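PDB 5B68: 4-alpha-glucanotransferase from Corynebacterium glutamicum, which is an amylomaltase, a glucanotransferase built on a TIM barrel with an N-terminal beta-sandwich domain. Local coordinates for residues M181-S186 and L217-H222; E231-L236 and P671-P676. All coordinates share one frame; numbering follows the deposited sequence.

Both contacts lie at the C-terminal ends of the barrel strands, their centres about 10 Å apart. Interaction 1 pairs two neighbouring barrel strands and the loops that follow them; interaction 2 joins the loop 231-236, which follows strand 215-218, to the distant loop 671-676. They touch directly: Tyr185 CE1 lies 3.2 Å from Trp673 O, Pro220 CB 3.5 Å from Pro234 O, and Pro220 CG 3.6 Å from Tyr235 CE1. The side chain of Tyr235 comes within about 3 Å of a bound BTB molecule and that of Trp673 within about 4 Å of a sulfate, nearest atoms in each case; both probably come from the crystallisation liquor, so at most they hint at a pocket here.

Interaction 1: residues M181-S186 and L217-H222; sequences MAQIYS and LINPMH
Two adjacent parallel strands of the TIM barrel, 177-182 and 215-218, the ends of a beta-alpha-beta crossover through helix 198-209, meet here at their C-terminal ends. The bridge from Met181 to Leu217 is supported by the hydrogen bond from Ala182 N to Leu217 O, 2.8 Å long and fairly straight (157° at the hydrogen), with the donor almost in line with the carbonyl. The same oxygen receives a CA-H contact from Met181 CA at 3.1 Å, while Ile218 CA approaches Ala182 O in the converse sense. On the face carrying Met181 and Leu217, the methionine CG lies 3.9 Å from the leucine CG; bends at its second and third torsions then carry the thioether away from Leu217.

Beyond the paired ends, Asn219 becomes the hub. Its CG is placed between the backbone N and carbonyl carbon (chi1 54°), directing the amide at the short 3-10 segment 184-186. Gln183 packs across its CB, with OE1 3.7 Å away, and the Tyr185 ring presents its CD2-CE2 edge to the amide, the two planes 68° apart. Tyr185 OH in turn bonds in plane to a lone pair of Gln183 OE1 at 2.6 Å, which, with a weak bond from Gln183 NE2 to Met181 SD, helps fix the rotation of the amide. Gln183 O accepts from both Ser186 N and Ser186 OG, so this oxygen is held by two donors of one residue. Ile184 CG2 touches Met221 SD at 3.8 Å, next to helix 198-209, where Leu204 packs on Ile184.

All nine touching residues are buried, yet Asn219 N has no polar partner in the model. A single hydrogen bond between the two segments, continued by the backbone bond of Leu217 with Val180, and apolar contacts hold the strand ends together, while an internal polar network probably stiffens the turn beyond.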
ATOM      1  N   MET A 181       0.206   1.736 -16.075  1.00 15.96           N
ATOM      2  CA  MET A 181      -0.617   1.964 -14.867  1.00 16.93           C
ATOM      3  C   MET A 181      -2.022   2.400 -15.226  1.00 18.29           C
ATOM      4  O   MET A 181      -2.226   3.306 -16.069  1.00 19.49           O
ATOM      5  CB  MET A 181      -0.011   3.012 -13.936  1.00 19.40           C
ATOM      6  CG  MET A 181      -0.825   3.314 -12.649  1.00 18.99           C
ATOM      7  SD  MET A 181      -2.202   4.458 -12.812  1.00 21.12           S
ATOM      8  CE  MET A 181      -1.285   5.991 -12.638  1.00 23.64           C
ATOM      9  N   ALA A 182      -3.014   1.775 -14.600  1.00 18.04           N
ATOM     10  CA  ALA A 182      -4.392   2.149 -14.813  1.00 17.37           C
ATOM     11  C   ALA A 182      -5.128   2.249 -13.469  1.00 18.91           C
ATOM     12  O   ALA A 182      -4.903   1.425 -12.580  1.00 19.24           O
ATOM     13  CB  ALA A 182      -5.123   1.159 -15.667  1.00 19.79           C
ATOM     14  N   GLN A 183      -5.981   3.265 -13.356  1.00 18.62           N
ATOM     15  CA  GLN A 183      -6.933   3.342 -12.251  1.00 19.30           C
ATOM     16  C   GLN A 183      -8.138   2.518 -12.652  1.00 19.35           C
ATOM     17  O   GLN A 183      -9.060   2.979 -13.361  1.00 21.62           O
ATOM     18  CB  GLN A 183      -7.283   4.787 -11.936  1.00 18.03           C
ATOM     19  CG  GLN A 183      -6.095   5.586 -11.534  1.00 21.69           C
ATOM     20  CD  GLN A 183      -5.595   5.247 -10.135  1.00 21.45           C
ATOM     21  OE1 GLN A 183      -6.333   5.454  -9.181  1.00 23.19           O
ATOM     22  NE2 GLN A 183      -4.359   4.775 -10.000  1.00 19.66           N
ATOM     23  N   ILE A 184      -8.137   1.234 -12.296  1.00 19.94           N
ATOM     24  CA  ILE A 184      -9.047   0.292 -12.941  1.00 20.47           C
ATOM     25  C   ILE A 184     -10.551   0.592 -12.780  1.00 19.03           C
ATOM     26  O   ILE A 184     -11.332   0.285 -13.682  1.00 20.09           O
ATOM     27  CB  ILE A 184      -8.691  -1.212 -12.587  1.00 22.61           C
ATOM     28  CG1 ILE A 184      -9.394  -2.202 -13.503  1.00 23.66           C
ATOM     29  CG2 ILE A 184      -9.032  -1.479 -11.139  1.00 23.93           C
ATOM     30  CD1 ILE A 184      -8.961  -2.037 -14.937  1.00 26.48           C
ATOM     31  N   TYR A 185     -10.935   1.157 -11.645  1.00 20.76           N
ATOM     32  CA  TYR A 185     -12.363   1.564 -11.398  1.00 20.25           C
ATOM     33  C   TYR A 185     -12.814   2.570 -12.506  1.00 19.90           C
ATOM     34  O   TYR A 185     -13.985   2.671 -12.827  1.00 23.11           O
ATOM     35  CB  TYR A 185     -12.504   2.243  -9.996  1.00 20.94           C
ATOM     36  CG  TYR A 185     -11.531   3.329  -9.715  1.00 20.38           C
ATOM     37  CD1 TYR A 185     -11.777   4.637 -10.177  1.00 20.18           C
ATOM     38  CD2 TYR A 185     -10.326   3.088  -9.079  1.00 18.58           C
ATOM     39  CE1 TYR A 185     -10.876   5.625  -9.990  1.00 21.01           C
ATOM     40  CE2 TYR A 185      -9.385   4.095  -8.883  1.00 19.30           C
ATOM     41  CZ  TYR A 185      -9.685   5.364  -9.371  1.00 19.00           C
ATOM     42  OH  TYR A 185      -8.809   6.381  -9.239  1.00 21.64           O
ATOM     43  N   SER A 186     -11.856   3.307 -13.045  1.00 20.27           N
ATOM     44  CA  SER A 186     -12.162   4.335 -14.046  1.00 21.59           C
ATOM     45  C   SER A 186     -12.168   3.848 -15.480  1.00 22.72           C
ATOM     46  O   SER A 186     -12.544   4.624 -16.362  1.00 22.86           O
ATOM     47  CB  SER A 186     -11.181   5.519 -13.962  1.00 21.69           C
ATOM     48  OG  SER A 186      -9.867   5.231 -14.482  1.00 21.89           O
ATOM     49  N   LEU A 217       0.073  -2.013 -13.487  1.00 17.22           N
ATOM     50  CA  LEU A 217       0.011  -1.444 -12.119  1.00 17.82           C
ATOM     51  C   LEU A 217      -1.327  -0.834 -11.970  1.00 18.11           C
ATOM     52  O   LEU A 217      -1.758  -0.019 -12.809  1.00 17.18           O
ATOM     53  CB  LEU A 217       1.131  -0.407 -11.910  1.00 17.95           C
ATOM     54  CG  LEU A 217       1.139   0.508 -10.714  1.00 18.63           C
ATOM     55  CD1 LEU A 217       1.227  -0.315  -9.422  1.00 17.43           C
ATOM     56  CD2 LEU A 217       2.314   1.443 -10.689  1.00 18.67           C
ATOM     57  N   ILE A 218      -1.976  -1.147 -10.863  1.00 19.30           N
ATOM     58  CA  ILE A 218      -3.266  -0.631 -10.536  1.00 17.78           C
ATOM     59  C   ILE A 218      -3.334   0.054  -9.160  1.00 19.70           C
ATOM     60  O   ILE A 218      -2.387   0.072  -8.371  1.00 19.13           O
ATOM     61  CB  ILE A 218      -4.374  -1.694 -10.694  1.00 18.51           C
ATOM     62  CG1 ILE A 218      -4.139  -2.861  -9.706  1.00 19.96           C
ATOM     63  CG2 ILE A 218      -4.419  -2.190 -12.136  1.00 19.99           C
ATOM     64  CD1 ILE A 218      -5.264  -3.840  -9.624  1.00 21.69           C
ATOM     65  N   ASN A 219      -4.451   0.717  -8.935  1.00 17.39           N
ATOM     66  CA  ASN A 219      -4.766   1.258  -7.618  1.00 18.19           C
ATOM     67  C   ASN A 219      -4.949   0.163  -6.600  1.00 17.34           C
ATOM     68  O   ASN A 219      -5.226  -0.968  -6.959  1.00 18.52           O
ATOM     69  CB  ASN A 219      -6.062   2.084  -7.666  1.00 18.99           C
ATOM     70  CG  ASN A 219      -7.225   1.287  -8.247  1.00 20.64           C
ATOM     71  OD1 ASN A 219      -8.109   0.726  -7.518  1.00 24.01           O
ATOM     72  ND2 ASN A 219      -7.239   1.166  -9.519  1.00 17.39           N
ATOM     73  N   PRO A 220      -4.861   0.541  -5.286  1.00 18.42           N
ATOM     74  CA  PRO A 220      -5.188  -0.407  -4.246  1.00 18.99           C
ATOM     75  C   PRO A 220      -6.609  -0.920  -4.457  1.00 19.64           C
ATOM     76  O   PRO A 220      -7.519  -0.169  -4.883  1.00 18.90           O
ATOM     77  CB  PRO A 220      -5.103   0.451  -2.946  1.00 17.73           C
ATOM     78  CG  PRO A 220      -4.203   1.619  -3.274  1.00 20.19           C
ATOM     79  CD  PRO A 220      -4.463   1.847  -4.735  1.00 19.75           C
ATOM     80  N   MET A 221      -6.791  -2.178  -4.121  1.00 17.57           N
ATOM     81  CA  MET A 221      -8.094  -2.851  -4.279  1.00 18.95           C
ATOM     82  C   MET A 221      -8.688  -3.387  -2.950  1.00 20.73           C
ATOM     83  O   MET A 221      -9.528  -4.315  -2.917  1.00 21.85           O
ATOM     84  CB  MET A 221      -7.875  -4.017  -5.211  1.00 18.76           C
ATOM     85  CG  MET A 221      -7.231  -3.646  -6.558  1.00 24.50           C
ATOM     86  SD  MET A 221      -8.441  -2.801  -7.594  1.00 26.56           S
ATOM     87  CE  MET A 221      -9.316  -4.249  -8.185  1.00 29.76           C
ATOM     88  N   HIS A 222      -8.207  -2.804  -1.871  1.00 19.38           N
ATOM     89  CA  HIS A 222      -8.584  -3.209  -0.532  1.00 19.99           C
ATOM     90  C   HIS A 222     -10.074  -2.915  -0.265  1.00 20.22           C
ATOM     91  O   HIS A 222     -10.650  -1.927  -0.731  1.00 18.66           O
ATOM     92  CB  HIS A 222      -7.813  -2.448   0.531  1.00 19.43           C
ATOM     93  CG  HIS A 222      -6.344  -2.322   0.331  1.00 17.88           C
ATOM     94  ND1 HIS A 222      -5.516  -3.415   0.295  1.00 18.93           N
ATOM     95  CD2 HIS A 222      -5.540  -1.229   0.247  1.00 19.23           C
ATOM     96  CE1 HIS A 222      -4.263  -3.000   0.177  1.00 19.50           C
ATOM     97  NE2 HIS A 222      -4.263  -1.687   0.084  1.00 21.59           N
TER

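Interaction 2: residues E231-L236 and P671-P676; sequences EDSPYL and PNWCIP
Ser233, Pro234 and Tyr235 on Trp673 make the close-packed half of this contact, in which loop 231-236 lies along the indole without a direct hydrogen bond to segment 671-676. Ser233 CA stands over the five-membered ring, 3.8 Å from its centroid and 20° off the normal; Pro234 CD stands over the six-membered ring, 3.9 Å from its centroid. Both are CH-pi contacts on the same face, and Ser233 OG is held above that face toward its rim. At the far end of the indole, CH2 lies 3.7 Å from Tyr235 CD2, near the plane of the tyrosine ring, the two rings inclined at 47°. Trp673 CG is turned anti to its own carbonyl carbon (chi1 -45°), which turns the indole toward loop 231-236.

The loop has its own bracing. Ser233 OG accepts from Tyr235 N at 3.0 Å, and Glu231 OE2 accepts from Ser233 N on its anti side.

Toward Asp232 the fit loosens and water enters. One water donates to Asp232 OD2, 3.0 Å away, and to Asn672 O, 2.7 Å away, linking the carboxylate of one loop to a backbone carbonyl of the other; Cys674 SG lies 3.5 Å from the same OD2. Asp232 OD1 is salt-bridged to Arg286, which also hydrogen-bonds to Trp673 O and so ties both loops together. At the opposite end, Tyr235 OH is hydrogen-bonded to Asp386.

Geometrically, this is an ST turn leading through Pro234 over an aromatic platform, with the type II turn from Pro671 to Cys674 presenting the indole among the loops of a TIM barrel.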
ATOM      1  N   GLU A 231     -16.364   4.477   0.596  1.00 31.95           N
ATOM      2  CA  GLU A 231     -15.242   5.402   0.390  1.00 33.24           C
ATOM      3  C   GLU A 231     -14.791   5.377  -1.066  1.00 32.93           C
ATOM      4  O   GLU A 231     -14.500   4.311  -1.601  1.00 30.63           O
ATOM      5  CB  GLU A 231     -14.063   4.957   1.300  1.00 30.91           C
ATOM      6  CG  GLU A 231     -12.775   5.723   1.244  1.00 34.08           C
ATOM      7  CD  GLU A 231     -12.967   7.219   1.433  1.00 37.92           C
ATOM      8  OE1 GLU A 231     -13.593   7.611   2.454  1.00 33.04           O
ATOM      9  OE2 GLU A 231     -12.526   7.996   0.554  1.00 33.18           O
ATOM     10  N   ASP A 232     -14.762   6.543  -1.702  1.00 33.82           N
ATOM     11  CA  ASP A 232     -14.185   6.671  -3.070  1.00 30.48           C
ATOM     12  C   ASP A 232     -12.661   6.413  -3.115  1.00 27.98           C
ATOM     13  O   ASP A 232     -12.155   5.797  -4.061  1.00 26.10           O
ATOM     14  CB  ASP A 232     -14.413   8.090  -3.605  1.00 31.72           C
ATOM     15  CG  ASP A 232     -15.882   8.397  -3.957  1.00 31.34           C
ATOM     16  OD1 ASP A 232     -16.654   7.538  -4.347  1.00 30.40           O
ATOM     17  OD2 ASP A 232     -16.235   9.590  -3.918  1.00 36.68           O
ATOM     18  N   SER A 233     -11.923   6.949  -2.144  1.00 24.98           N
ATOM     19  CA  SER A 233     -10.458   6.771  -2.123  1.00 21.84           C
ATOM     20  C   SER A 233      -9.984   5.335  -1.939  1.00 27.50           C
ATOM     21  O   SER A 233     -10.215   4.711  -0.907  1.00 23.45           O
ATOM     22  CB  SER A 233      -9.794   7.619  -1.079  1.00 22.48           C
ATOM     23  OG  SER A 233      -8.391   7.533  -1.180  1.00 23.83           O
ATOM     24  N   PRO A 234      -9.194   4.840  -2.882  1.00 26.42           N
ATOM     25  CA  PRO A 234      -8.595   3.552  -2.603  1.00 25.01           C
ATOM     26  C   PRO A 234      -7.593   3.577  -1.442  1.00 23.90           C
ATOM     27  O   PRO A 234      -7.160   2.504  -1.004  1.00 20.48           O
ATOM     28  CB  PRO A 234      -7.863   3.225  -3.893  1.00 27.06           C
ATOM     29  CG  PRO A 234      -8.450   4.081  -4.928  1.00 25.71           C
ATOM     30  CD  PRO A 234      -8.883   5.321  -4.243  1.00 25.58           C
ATOM     31  N   TYR A 235      -7.225   4.771  -0.969  1.00 23.31           N
ATOM     32  CA  TYR A 235      -6.175   4.928  -0.005  1.00 26.22           C
ATOM     33  C   TYR A 235      -6.765   5.108   1.408  1.00 24.32           C
ATOM     34  O   TYR A 235      -6.026   5.298   2.356  1.00 24.10           O
ATOM     35  CB  TYR A 235      -5.206   6.081  -0.393  1.00 26.98           C
ATOM     36  CG  TYR A 235      -4.341   5.742  -1.627  1.00 26.40           C
ATOM     37  CD1 TYR A 235      -3.173   5.008  -1.490  1.00 28.38           C
ATOM     38  CD2 TYR A 235      -4.741   6.131  -2.948  1.00 27.27           C
ATOM     39  CE1 TYR A 235      -2.401   4.633  -2.605  1.00 27.66           C
ATOM     40  CE2 TYR A 235      -3.995   5.771  -4.055  1.00 24.98           C
ATOM     41  CZ  TYR A 235      -2.827   5.041  -3.892  1.00 29.49           C
ATOM     42  OH  TYR A 235      -2.056   4.726  -4.997  1.00 29.32           O
ATOM     43  N   LEU A 236      -8.064   4.961   1.582  1.00 29.60           N
ATOM     44  CA  LEU A 236      -8.607   4.880   2.965  1.00 27.43           C
ATOM     45  C   LEU A 236      -9.572   3.723   3.075  1.00 23.05           C
ATOM     46  O   LEU A 236     -10.767   3.917   3.292  1.00 26.94           O
ATOM     47  CB  LEU A 236      -9.221   6.210   3.399  1.00 30.75           C
ATOM     48  CG  LEU A 236      -9.312   6.403   4.927  1.00 30.00           C
ATOM     49  CD1 LEU A 236      -7.937   6.396   5.589  1.00 31.42           C
ATOM     50  CD2 LEU A 236      -9.980   7.729   5.196  1.00 34.34           C
ATOM     51  N   PRO A 671     -14.073  15.820  -7.855  1.00 30.95           N
ATOM     52  CA  PRO A 671     -14.473  14.423  -7.691  1.00 29.60           C
ATOM     53  C   PRO A 671     -13.296  13.451  -7.734  1.00 30.41           C
ATOM     54  O   PRO A 671     -13.215  12.618  -8.613  1.00 28.96           O
ATOM     55  CB  PRO A 671     -15.410  14.178  -8.874  1.00 29.78           C
ATOM     56  CG  PRO A 671     -15.440  15.431  -9.667  1.00 29.85           C
ATOM     57  CD  PRO A 671     -14.326  16.298  -9.214  1.00 30.88           C
ATOM     58  N   ASN A 672     -12.433  13.517  -6.730  1.00 28.09           N
ATOM     59  CA  ASN A 672     -11.260  12.680  -6.692  1.00 29.00           C
ATOM     60  C   ASN A 672     -11.704  11.236  -6.745  1.00 30.31           C
ATOM     61  O   ASN A 672     -12.710  10.867  -6.168  1.00 29.09           O
ATOM     62  CB  ASN A 672     -10.465  12.909  -5.403  1.00 30.72           C
ATOM     63  CG  ASN A 672      -9.949  14.320  -5.277  1.00 32.73           C
ATOM     64  OD1 ASN A 672      -9.298  14.824  -6.164  1.00 31.18           O
ATOM     65  ND2 ASN A 672     -10.234  14.954  -4.158  1.00 29.19           N
ATOM     66  N   TRP A 673     -10.978  10.452  -7.525  1.00 25.40           N
ATOM     67  CA  TRP A 673     -11.160   9.020  -7.605  1.00 26.21           C
ATOM     68  C   TRP A 673     -12.418   8.612  -8.353  1.00 22.51           C
ATOM     69  O   TRP A 673     -12.813   7.480  -8.307  1.00 24.49           O
ATOM     70  CB  TRP A 673     -11.135   8.397  -6.223  1.00 24.26           C
ATOM     71  CG  TRP A 673     -10.050   8.909  -5.366  1.00 25.66           C
ATOM     72  CD1 TRP A 673     -10.186   9.663  -4.253  1.00 25.37           C
ATOM     73  CD2 TRP A 673      -8.650   8.705  -5.540  1.00 25.54           C
ATOM     74  NE1 TRP A 673      -8.972   9.942  -3.722  1.00 26.71           N
ATOM     75  CE2 TRP A 673      -8.006   9.370  -4.499  1.00 25.71           C
ATOM     76  CE3 TRP A 673      -7.877   8.029  -6.487  1.00 24.48           C
ATOM     77  CZ2 TRP A 673      -6.636   9.389  -4.368  1.00 26.29           C
ATOM     78  CZ3 TRP A 673      -6.519   8.046  -6.347  1.00 26.17           C
ATOM     79  CH2 TRP A 673      -5.909   8.720  -5.299  1.00 25.55           C
ATOM     80  N   CYS A 674     -13.041   9.568  -9.017  1.00 25.66           N
ATOM     81  CA  CYS A 674     -14.277   9.346  -9.754  1.00 23.51           C
ATOM     82  C   CYS A 674     -14.256   9.704 -11.246  1.00 24.62           C
ATOM     83  O   CYS A 674     -15.296   9.800 -11.856  1.00 24.60           O
ATOM     84  CB  CYS A 674     -15.411  10.111  -9.089  1.00 26.66           C
ATOM     85  SG  CYS A 674     -15.672   9.624  -7.373  1.00 28.90           S
ATOM     86  N   ILE A 675     -13.074   9.926 -11.803  1.00 26.44           N
ATOM     87  CA  ILE A 675     -12.952  10.457 -13.155  1.00 27.38           C
ATOM     88  C   ILE A 675     -12.760   9.328 -14.161  1.00 28.20           C
ATOM     89  O   ILE A 675     -11.709   8.740 -14.211  1.00 25.89           O
ATOM     90  CB  ILE A 675     -11.737  11.407 -13.245  1.00 30.63           C
ATOM     91  CG1 ILE A 675     -11.805  12.514 -12.185  1.00 31.43           C
ATOM     92  CG2 ILE A 675     -11.583  11.979 -14.639  1.00 30.86           C
ATOM     93  CD1 ILE A 675     -13.011  13.416 -12.272  1.00 30.35           C
ATOM     94  N   PRO A 676     -13.779   9.051 -14.970  1.00 27.95           N
ATOM     95  CA  PRO A 676     -13.692   7.964 -15.987  1.00 24.67           C
ATOM     96  C   PRO A 676     -12.690   8.259 -17.104  1.00 25.29           C
ATOM     97  O   PRO A 676     -12.363   9.440 -17.372  1.00 25.63           O
ATOM     98  CB  PRO A 676     -15.071   7.898 -16.564  1.00 26.75           C
ATOM     99  CG  PRO A 676     -15.542   9.299 -16.477  1.00 25.15           C
ATOM    100  CD  PRO A 676     -14.993   9.865 -15.204  1.00 28.84           C
TER
HETATM  101  O   HOH W   1     -14.304  11.862  -4.267  1.00 27.86           O